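Local coordinates for protein beta-1,3-glucosyltransferase (Paecilomyces sp. J18, PDB 5JVV) that is a beta-1,3-glucosyltransferase that probably has a beta-sandwich (jelly-roll) fold, at residues A[45-48]-A[52-55]; A[131-136]-A[193-198]; A[139-144]-A[149-154]. One frame throughout, in Å; residues are numbered along the deposited sequence.

Interaction 1 of 3, residues A[45-48]-A[52-55]; sequences VKVT and SVYL
Lys46 and Tyr54 face each other as a hydrogen-bonded antiparallel pair. Tyr54 N donates to Lys46 O at 2.9 Å. The return bond, Lys46 N to Tyr54 O, is longer at 3.3 Å. Further on, Thr48 N binds Ser52 O at 2.9 Å. The side chains of Lys46 and Tyr54 also meet. Lys46 CG lies between the backbone N and the carbonyl carbon (chi1 59°), and the extended chain beyond it rises over one ring face. Lys46 CE makes a CH-pi contact 3.9 Å from the ring centroid. Lys46 NZ makes a cation-pi contact, 4.5 Å from the Tyr54 centroid and almost on the ring normal. Tyr54 also stacks on Tyr288. This is a beta hairpin at the edge of a sheet, where strand 53-55 pairs with strand 289-297 on its other side. The apolar contact lies on the sheet face that carries Val45, Val47, Val53 and Leu55. There Val45 and Leu55 lie alongside each other, with Val45 CG2 4.0 Å from Leu55 CD2, and helix 11-16 packs on the three valines. Near the turn, the hydroxyls Thr48 OG1 and Ser52 OG share a 2.7 Å hydrogen bond. Ser50 OG also bonds to Thr48 OG1, and weakly to Ser52 OG, whose main partner is Glu290.

Interaction 2 of 3, residues A[131-136]-A[193-198]; sequences MVLHTK and EFIKLW
Leu197 meets Met131 through its CD1 methyl. Leu197 CD1 lies 3.7 Å from Met131 CG and 3.8 Å from Met131 SD. The two side chains come from opposing strands and pass alongside each other, running opposite ways. Met131 bends at its last torsion (chi3 -75°), and Met131 SD lies 3.9 Å from Leu197 CB. The chi2 of Leu197, 174°, turns CD1 straight out from CA and toward the methionine. The contact joins the two layers of a beta sandwich: strand 130-134 belongs to one sheet and strand 195-201 to the other. Their backbones stay well apart, with Met131 CA and Leu197 CA 8.2 Å from each other. No hydrogen bond crosses between the two segments, so side chains alone bridge the layers here. Leu133 makes the second bridge. Leu133 CD2 touches Ile195 CD1 at 3.9 Å, one methyl against another, and the two chains cross at a slant. All four residues are buried. Phe226 of strand 224-226 lies against Met131, Leu133 and Leu197, while Ile117 of strand 116-121 touches Leu133 and Ile195.

Interaction 3 of 3, residues A[139-144]-A[149-154]; sequences CEITSD and GTTTSN
An irregular loop, 139-144, folds back against the short strand that follows it; the strand carries a classic beta bulge, Thr152 and Ser153 sharing Val166 as their partner across the sheet. Beyond the bulge, Ile141 N donates to Asn154 O at 3.0 Å. Glu140 CA also approaches Asn154 O, at 3.2 Å, so one carbonyl oxygen receives an N-H and a C-H. At the other end Thr151 N binds Asp144 OD1 at 3.1 Å and 170°, approaching the oxygen almost head-on. Asp144 CG stands anti to the backbone N (chi1 -176°), which carries the carboxylate across to the strand. Between these bonds Ile141 CD1 packs on Thr151 CG2 at 4.0 Å. Glu140 and Asn154 run alongside each other, with their carboxylate and amide planes 60° apart. A water links them: it donates to Glu140 OE1 and to Ile141 O, and accepts a weak bond from Asn154 ND2. A second water joins Thr151 OG1, also bonded to Gln147, weakly to Ile141 O. Across the contact, two direct bonds and two waters join loop and strand, while the Cys139-Cys230 disulfide ties the loop to another part of the chain. The N-H bond from Thr151 would probably favour a charged Asp144.

How the interactions relate
Interaction 1 is complete in the chain before interaction 2 begins. Its centre is about 28 Å from that of interaction 2 and about 35 Å from that of interaction 3, on the opposite side of the chain's centre. Interactions 2 and 3 are neighbours, with centres about 10 Å apart. Interaction 3 falls in sequence between the two segments of interaction 2. Strands 130-134 and 150-153 belong to the same sheet, each paired with strand 165-168. Strand 195-201 shares the other sheet with the hairpin of interaction 1. Interaction 2 thus joins the two sheets by side chains. Interaction 3 ties down the excursion between two strands of one, and interaction 1 forms a hairpin at the edge of the other.

Interaction 1 of 3, residues A[45-48]-A[52-55]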
loop_
_atom_site.group_PDB
_atom_site.type_symbol
_atom_site.label_atom_id
_atom_site.label_comp_id
_atom_site.label_asym_id
_atom_site.label_seq_id
_atom_site.Cartn_x
_atom_site.Cartn_y
_atom_site.Cartn_z
ATOM N N VAL A 45 0.942 17.084 3.739
ATOM C CA VAL A 45 -0.263 16.845 2.956
ATOM C C VAL A 45 -0.623 18.122 2.231
ATOM O O VAL A 45 -0.642 19.209 2.828
ATOM C CB VAL A 45 -1.448 16.417 3.848
ATOM C CG1 VAL A 45 -2.758 16.458 3.060
ATOM C CG2 VAL A 45 -1.211 15.023 4.413
ATOM N N LYS A 46 -0.911 17.996 0.940
ATOM C CA LYS A 46 -1.320 19.140 0.139
ATOM C C LYS A 46 -1.999 18.636 -1.118
ATOM O O LYS A 46 -1.828 17.474 -1.508
ATOM C CB LYS A 46 -0.109 19.996 -0.234
ATOM C CG LYS A 46 0.962 19.253 -1.026
ATOM C CD LYS A 46 2.259 20.063 -1.120
ATOM C CE LYS A 46 3.344 19.279 -1.859
ATOM N NZ LYS A 46 4.680 19.960 -1.782
ATOM N N VAL A 47 -2.771 19.514 -1.750
ATOM C CA VAL A 47 -3.291 19.239 -3.088
ATOM C C VAL A 47 -2.373 19.994 -4.030
ATOM O O VAL A 47 -2.071 21.174 -3.807
ATOM C CB VAL A 47 -4.740 19.710 -3.253
ATOM C CG1 VAL A 47 -5.198 19.531 -4.698
ATOM C CG2 VAL A 47 -5.650 18.948 -2.318
ATOM N N THR A 48 -1.877 19.310 -5.052
ATOM C CA THR A 48 -0.922 19.928 -5.957
ATOM C C THR A 48 -1.631 20.738 -7.037
ATOM O O THR A 48 -2.858 20.672 -7.191
ATOM C CB THR A 48 -0.014 18.897 -6.645
ATOM O OG1 THR A 48 -0.748 18.228 -7.684
ATOM C CG2 THR A 48 0.523 17.869 -5.640
ATOM N N SER A 52 -3.661 16.557 -7.998
ATOM C CA SER A 52 -3.399 15.316 -7.277
ATOM C C SER A 52 -3.227 15.587 -5.790
ATOM O O SER A 52 -3.082 16.740 -5.371
ATOM C CB SER A 52 -2.133 14.666 -7.814
ATOM O OG SER A 52 -1.047 15.556 -7.647
ATOM N N VAL A 53 -3.246 14.521 -4.999
ATOM C CA VAL A 53 -3.030 14.614 -3.565
ATOM C C VAL A 53 -1.640 14.089 -3.203
ATOM O O VAL A 53 -1.256 12.983 -3.589
ATOM C CB VAL A 53 -4.114 13.829 -2.794
ATOM C CG1 VAL A 53 -3.747 13.721 -1.314
ATOM C CG2 VAL A 53 -5.469 14.501 -2.962
ATOM N N TYR A 54 -0.895 14.901 -2.463
ATOM C CA TYR A 54 0.430 14.552 -1.976
ATOM C C TYR A 54 0.329 14.136 -0.511
ATOM O O TYR A 54 -0.219 14.878 0.314
ATOM C CB TYR A 54 1.355 15.772 -2.122
ATOM C CG TYR A 54 2.717 15.676 -1.450
ATOM C CD1 TYR A 54 3.860 15.389 -2.194
ATOM C CD2 TYR A 54 2.870 15.917 -0.089
ATOM C CE1 TYR A 54 5.105 15.310 -1.597
ATOM C CE2 TYR A 54 4.115 15.844 0.519
ATOM C CZ TYR A 54 5.230 15.541 -0.244
ATOM O OH TYR A 54 6.475 15.463 0.350
ATOM N N LEU A 55 0.840 12.947 -0.201
ATOM C CA LEU A 55 0.992 12.482 1.184
ATOM C C LEU A 55 2.461 12.137 1.389
ATOM O O LEU A 55 2.944 11.138 0.865
ATOM C CB LEU A 55 0.147 11.235 1.441
ATOM C CG LEU A 55 -1.298 11.201 0.945
ATOM C CD1 LEU A 55 -1.868 9.802 1.147
ATOM C CD2 LEU A 55 -2.147 12.268 1.664
#

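Interaction 2 of 3, residues A[131-136]-A[193-198]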
loop_
_atom_site.group_PDB
_atom_site.type_symbol
_atom_site.label_atom_id
_atom_site.label_comp_id
_atom_site.label_asym_id
_atom_site.label_seq_id
_atom_site.Cartn_x
_atom_site.Cartn_y
_atom_site.Cartn_z
ATOM N N MET A 131 2.106 -8.241 -3.194
ATOM C CA MET A 131 0.681 -8.288 -2.885
ATOM C C MET A 131 0.494 -9.402 -1.875
ATOM O O MET A 131 1.032 -10.496 -2.056
ATOM C CB MET A 131 -0.124 -8.601 -4.151
ATOM C CG MET A 131 -0.010 -7.499 -5.218
ATOM S SD MET A 131 -0.513 -8.055 -6.851
ATOM C CE MET A 131 0.922 -9.046 -7.281
ATOM N N VAL A 132 -0.248 -9.133 -0.804
ATOM C CA VAL A 132 -0.407 -10.120 0.268
ATOM C C VAL A 132 -1.855 -10.163 0.736
ATOM O O VAL A 132 -2.476 -9.115 0.919
ATOM C CB VAL A 132 0.452 -9.760 1.508
ATOM C CG1 VAL A 132 0.453 -10.914 2.517
ATOM C CG2 VAL A 132 1.880 -9.413 1.117
ATOM N N LEU A 133 -2.397 -11.367 0.928
ATOM C CA LEU A 133 -3.636 -11.499 1.689
ATOM C C LEU A 133 -3.355 -12.265 2.972
ATOM O O LEU A 133 -2.499 -13.153 2.999
ATOM C CB LEU A 133 -4.714 -12.235 0.888
ATOM C CG LEU A 133 -5.726 -11.383 0.117
ATOM C CD1 LEU A 133 -5.057 -10.456 -0.894
ATOM C CD2 LEU A 133 -6.759 -12.272 -0.577
ATOM N N HIS A 134 -4.068 -11.901 4.034
ATOM C CA HIS A 134 -4.106 -12.693 5.254
ATOM C C HIS A 134 -5.571 -12.962 5.513
ATOM O O HIS A 134 -6.377 -12.030 5.509
ATOM C CB HIS A 134 -3.522 -11.913 6.441
ATOM C CG HIS A 134 -2.091 -11.508 6.264
ATOM N ND1 HIS A 134 -1.038 -12.340 6.576
ATOM C CD2 HIS A 134 -1.540 -10.351 5.828
ATOM C CE1 HIS A 134 0.100 -11.714 6.334
ATOM N NE2 HIS A 134 -0.176 -10.507 5.878
ATOM N N THR A 135 -5.928 -14.225 5.725
ATOM C CA THR A 135 -7.326 -14.592 5.925
ATOM C C THR A 135 -7.513 -15.306 7.254
ATOM O O THR A 135 -6.572 -15.911 7.766
ATOM C CB THR A 135 -7.843 -15.522 4.800
ATOM O OG1 THR A 135 -7.049 -16.719 4.749
ATOM C CG2 THR A 135 -7.788 -14.833 3.441
ATOM N N LYS A 136 -8.729 -15.263 7.802
ATOM C CA LYS A 136 -9.030 -16.070 8.998
ATOM C C LYS A 136 -9.144 -17.553 8.650
ATOM O O LYS A 136 -8.630 -18.414 9.375
ATOM C CB LYS A 136 -10.324 -15.597 9.678
ATOM C CG LYS A 136 -10.258 -14.210 10.308
ATOM C CD LYS A 136 -11.660 -13.654 10.621
ATOM C CE LYS A 136 -12.180 -14.132 11.970
ATOM N NZ LYS A 136 -13.549 -13.626 12.304
ATOM N N GLU A 193 -15.687 -15.250 -4.832
ATOM C CA GLU A 193 -14.736 -16.315 -5.127
ATOM C C GLU A 193 -13.282 -15.868 -5.124
ATOM O O GLU A 193 -12.387 -16.667 -4.832
ATOM C CB GLU A 193 -15.078 -16.947 -6.472
ATOM C CG GLU A 193 -16.385 -17.717 -6.444
ATOM C CD GLU A 193 -16.998 -17.901 -7.820
ATOM O OE1 GLU A 193 -16.387 -17.464 -8.820
ATOM O OE2 GLU A 193 -18.101 -18.481 -7.898
ATOM N N PHE A 194 -13.033 -14.606 -5.461
ATOM C CA PHE A 194 -11.655 -14.173 -5.632
ATOM C C PHE A 194 -11.421 -12.690 -5.393
ATOM O O PHE A 194 -12.350 -11.879 -5.414
ATOM C CB PHE A 194 -11.134 -14.566 -7.028
ATOM C CG PHE A 194 -11.934 -13.998 -8.181
ATOM C CD1 PHE A 194 -11.845 -12.649 -8.521
ATOM C CD2 PHE A 194 -12.731 -14.825 -8.952
ATOM C CE1 PHE A 194 -12.567 -12.138 -9.588
ATOM C CE2 PHE A 194 -13.452 -14.322 -10.029
ATOM C CZ PHE A 194 -13.371 -12.974 -10.339
ATOM N N ILE A 195 -10.162 -12.355 -5.145
ATOM C CA ILE A 195 -9.695 -10.983 -5.240
ATOM C C ILE A 195 -8.608 -10.973 -6.302
ATOM O O ILE A 195 -7.624 -11.711 -6.205
ATOM C CB ILE A 195 -9.154 -10.474 -3.889
ATOM C CG1 ILE A 195 -10.331 -10.203 -2.951
ATOM C CG2 ILE A 195 -8.343 -9.198 -4.080
ATOM C CD1 ILE A 195 -9.967 -10.259 -1.499
ATOM N N LYS A 196 -8.804 -10.165 -7.339
ATOM C CA LYS A 196 -7.809 -10.039 -8.399
ATOM C C LYS A 196 -7.217 -8.646 -8.374
ATOM O O LYS A 196 -7.947 -7.663 -8.214
ATOM C CB LYS A 196 -8.438 -10.313 -9.762
ATOM C CG LYS A 196 -8.797 -11.773 -9.977
ATOM C CD LYS A 196 -9.551 -11.956 -11.292
ATOM C CE LYS A 196 -9.919 -13.411 -11.526
ATOM N NZ LYS A 196 -10.639 -13.592 -12.837
ATOM N N LEU A 197 -5.897 -8.564 -8.523
ATOM C CA LEU A 197 -5.199 -7.276 -8.524
ATOM C C LEU A 197 -4.437 -7.081 -9.830
ATOM O O LEU A 197 -3.769 -8.007 -10.298
ATOM C CB LEU A 197 -4.232 -7.181 -7.342
ATOM C CG LEU A 197 -4.832 -7.404 -5.952
ATOM C CD1 LEU A 197 -3.730 -7.423 -4.892
ATOM C CD2 LEU A 197 -5.832 -6.307 -5.641
ATOM N N TRP A 198 -4.546 -5.884 -10.412
ATOM C CA TRP A 198 -3.813 -5.542 -11.627
ATOM C C TRP A 198 -2.984 -4.286 -11.395
ATOM O O TRP A 198 -3.378 -3.404 -10.630
ATOM C CB TRP A 198 -4.760 -5.230 -12.790
ATOM C CG TRP A 198 -5.602 -6.354 -13.340
ATOM C CD1 TRP A 198 -5.351 -7.103 -14.466
ATOM C CD2 TRP A 198 -6.871 -6.797 -12.841
ATOM N NE1 TRP A 198 -6.374 -8.003 -14.672
ATOM C CE2 TRP A 198 -7.317 -7.838 -13.688
ATOM C CE3 TRP A 198 -7.665 -6.430 -11.746
ATOM C CZ2 TRP A 198 -8.527 -8.500 -13.486
ATOM C CZ3 TRP A 198 -8.868 -7.091 -11.546
ATOM C CH2 TRP A 198 -9.286 -8.120 -12.413
#

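Interaction 3 of 3, residues A[139-144]-A[149-154]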
loop_
_atom_site.group_PDB
_atom_site.type_symbol
_atom_site.label_atom_id
_atom_site.label_comp_id
_atom_site.label_asym_id
_atom_site.label_seq_id
_atom_site.Cartn_x
_atom_site.Cartn_y
_atom_site.Cartn_z
ATOM N N CYS A 139 -7.209 -20.979 3.371
ATOM C CA CYS A 139 -7.293 -20.533 1.986
ATOM C C CYS A 139 -5.942 -20.741 1.331
ATOM O O CYS A 139 -4.956 -20.122 1.745
ATOM C CB CYS A 139 -7.620 -19.032 1.933
ATOM S SG CYS A 139 -9.253 -18.548 2.518
ATOM N N GLU A 140 -5.893 -21.602 0.325
ATOM C CA GLU A 140 -4.698 -21.781 -0.495
ATOM C C GLU A 140 -4.972 -21.195 -1.871
ATOM O O GLU A 140 -5.951 -21.571 -2.523
ATOM C CB GLU A 140 -4.357 -23.272 -0.637
ATOM C CG GLU A 140 -3.136 -23.552 -1.525
ATOM C CD GLU A 140 -3.007 -25.008 -1.970
ATOM O OE1 GLU A 140 -2.145 -25.284 -2.842
ATOM O OE2 GLU A 140 -3.760 -25.882 -1.472
ATOM N N ILE A 141 -4.126 -20.276 -2.328
ATOM C CA ILE A 141 -4.293 -19.727 -3.675
ATOM C C ILE A 141 -3.640 -20.667 -4.691
ATOM O O ILE A 141 -2.540 -21.189 -4.460
ATOM C CB ILE A 141 -3.763 -18.278 -3.811
ATOM C CG1 ILE A 141 -2.299 -18.160 -3.368
ATOM C CG2 ILE A 141 -4.599 -17.328 -2.968
ATOM C CD1 ILE A 141 -1.710 -16.773 -3.690
ATOM N N THR A 142 -4.330 -20.909 -5.799
ATOM C CA THR A 142 -3.910 -21.935 -6.753
ATOM C C THR A 142 -4.010 -21.468 -8.206
ATOM O O THR A 142 -4.116 -22.292 -9.123
ATOM C CB THR A 142 -4.753 -23.220 -6.602
ATOM O OG1 THR A 142 -6.138 -22.926 -6.851
ATOM C CG2 THR A 142 -4.609 -23.806 -5.198
ATOM N N SER A 143 -3.973 -20.154 -8.415
ATOM C CA SER A 143 -4.162 -19.593 -9.751
ATOM C C SER A 143 -2.882 -18.984 -10.327
ATOM O O SER A 143 -2.941 -18.013 -11.084
ATOM C CB SER A 143 -5.293 -18.556 -9.739
ATOM O OG SER A 143 -6.545 -19.185 -9.495
ATOM N N ASP A 144 -1.729 -19.561 -9.982
ATOM C CA ASP A 144 -0.433 -19.045 -10.441
ATOM C C ASP A 144 -0.290 -19.122 -11.967
ATOM O O ASP A 144 0.632 -18.542 -12.549
ATOM C CB ASP A 144 0.733 -19.752 -9.715
ATOM C CG ASP A 144 2.108 -19.178 -10.087
ATOM O OD1 ASP A 144 2.482 -18.085 -9.587
ATOM O OD2 ASP A 144 2.829 -19.834 -10.870
ATOM N N GLY A 149 2.129 -12.148 -11.932
ATOM C CA GLY A 149 3.024 -12.158 -10.787
ATOM C C GLY A 149 3.448 -13.567 -10.415
ATOM O O GLY A 149 2.983 -14.547 -10.996
ATOM N N THR A 150 4.344 -13.669 -9.441
ATOM C CA THR A 150 4.845 -14.972 -9.016
ATOM C C THR A 150 4.456 -15.228 -7.571
ATOM O O THR A 150 4.806 -14.449 -6.683
ATOM C CB THR A 150 6.380 -15.043 -9.149
ATOM O OG1 THR A 150 6.758 -14.791 -10.509
ATOM C CG2 THR A 150 6.888 -16.424 -8.747
ATOM N N THR A 151 3.729 -16.315 -7.328
ATOM C CA THR A 151 3.346 -16.660 -5.958
ATOM C C THR A 151 4.564 -17.165 -5.190
ATOM O O THR A 151 5.246 -18.094 -5.645
ATOM C CB THR A 151 2.265 -17.749 -5.930
ATOM O OG1 THR A 151 1.086 -17.274 -6.598
ATOM C CG2 THR A 151 1.935 -18.114 -4.489
ATOM N N THR A 152 4.857 -16.535 -4.051
ATOM C CA THR A 152 5.984 -16.964 -3.215
ATOM C C THR A 152 5.536 -17.657 -1.930
ATOM O O THR A 152 6.327 -18.318 -1.269
ATOM C CB THR A 152 6.942 -15.797 -2.892
ATOM O OG1 THR A 152 6.221 -14.750 -2.242
ATOM C CG2 THR A 152 7.559 -15.249 -4.162
ATOM N N SER A 153 4.268 -17.489 -1.573
ATOM C CA SER A 153 3.668 -18.193 -0.445
ATOM C C SER A 153 2.198 -18.407 -0.766
ATOM O O SER A 153 1.494 -17.441 -1.066
ATOM C CB SER A 153 3.816 -17.365 0.835
ATOM O OG SER A 153 3.042 -17.914 1.887
ATOM N N ASN A 154 1.727 -19.651 -0.709
ATOM C CA ASN A 154 0.354 -19.928 -1.133
ATOM C C ASN A 154 -0.724 -20.105 -0.058
ATOM O O ASN A 154 -1.887 -20.267 -0.394
ATOM C CB ASN A 154 0.301 -21.096 -2.130
ATOM C CG ASN A 154 0.735 -22.411 -1.520
ATOM O OD1 ASN A 154 0.934 -22.519 -0.312
ATOM N ND2 ASN A 154 0.891 -23.422 -2.363
HETATM O O HOH W 1 -1.060 -24.016 -4.666
HETATM O O HOH W 2 -0.883 -19.102 -6.513
#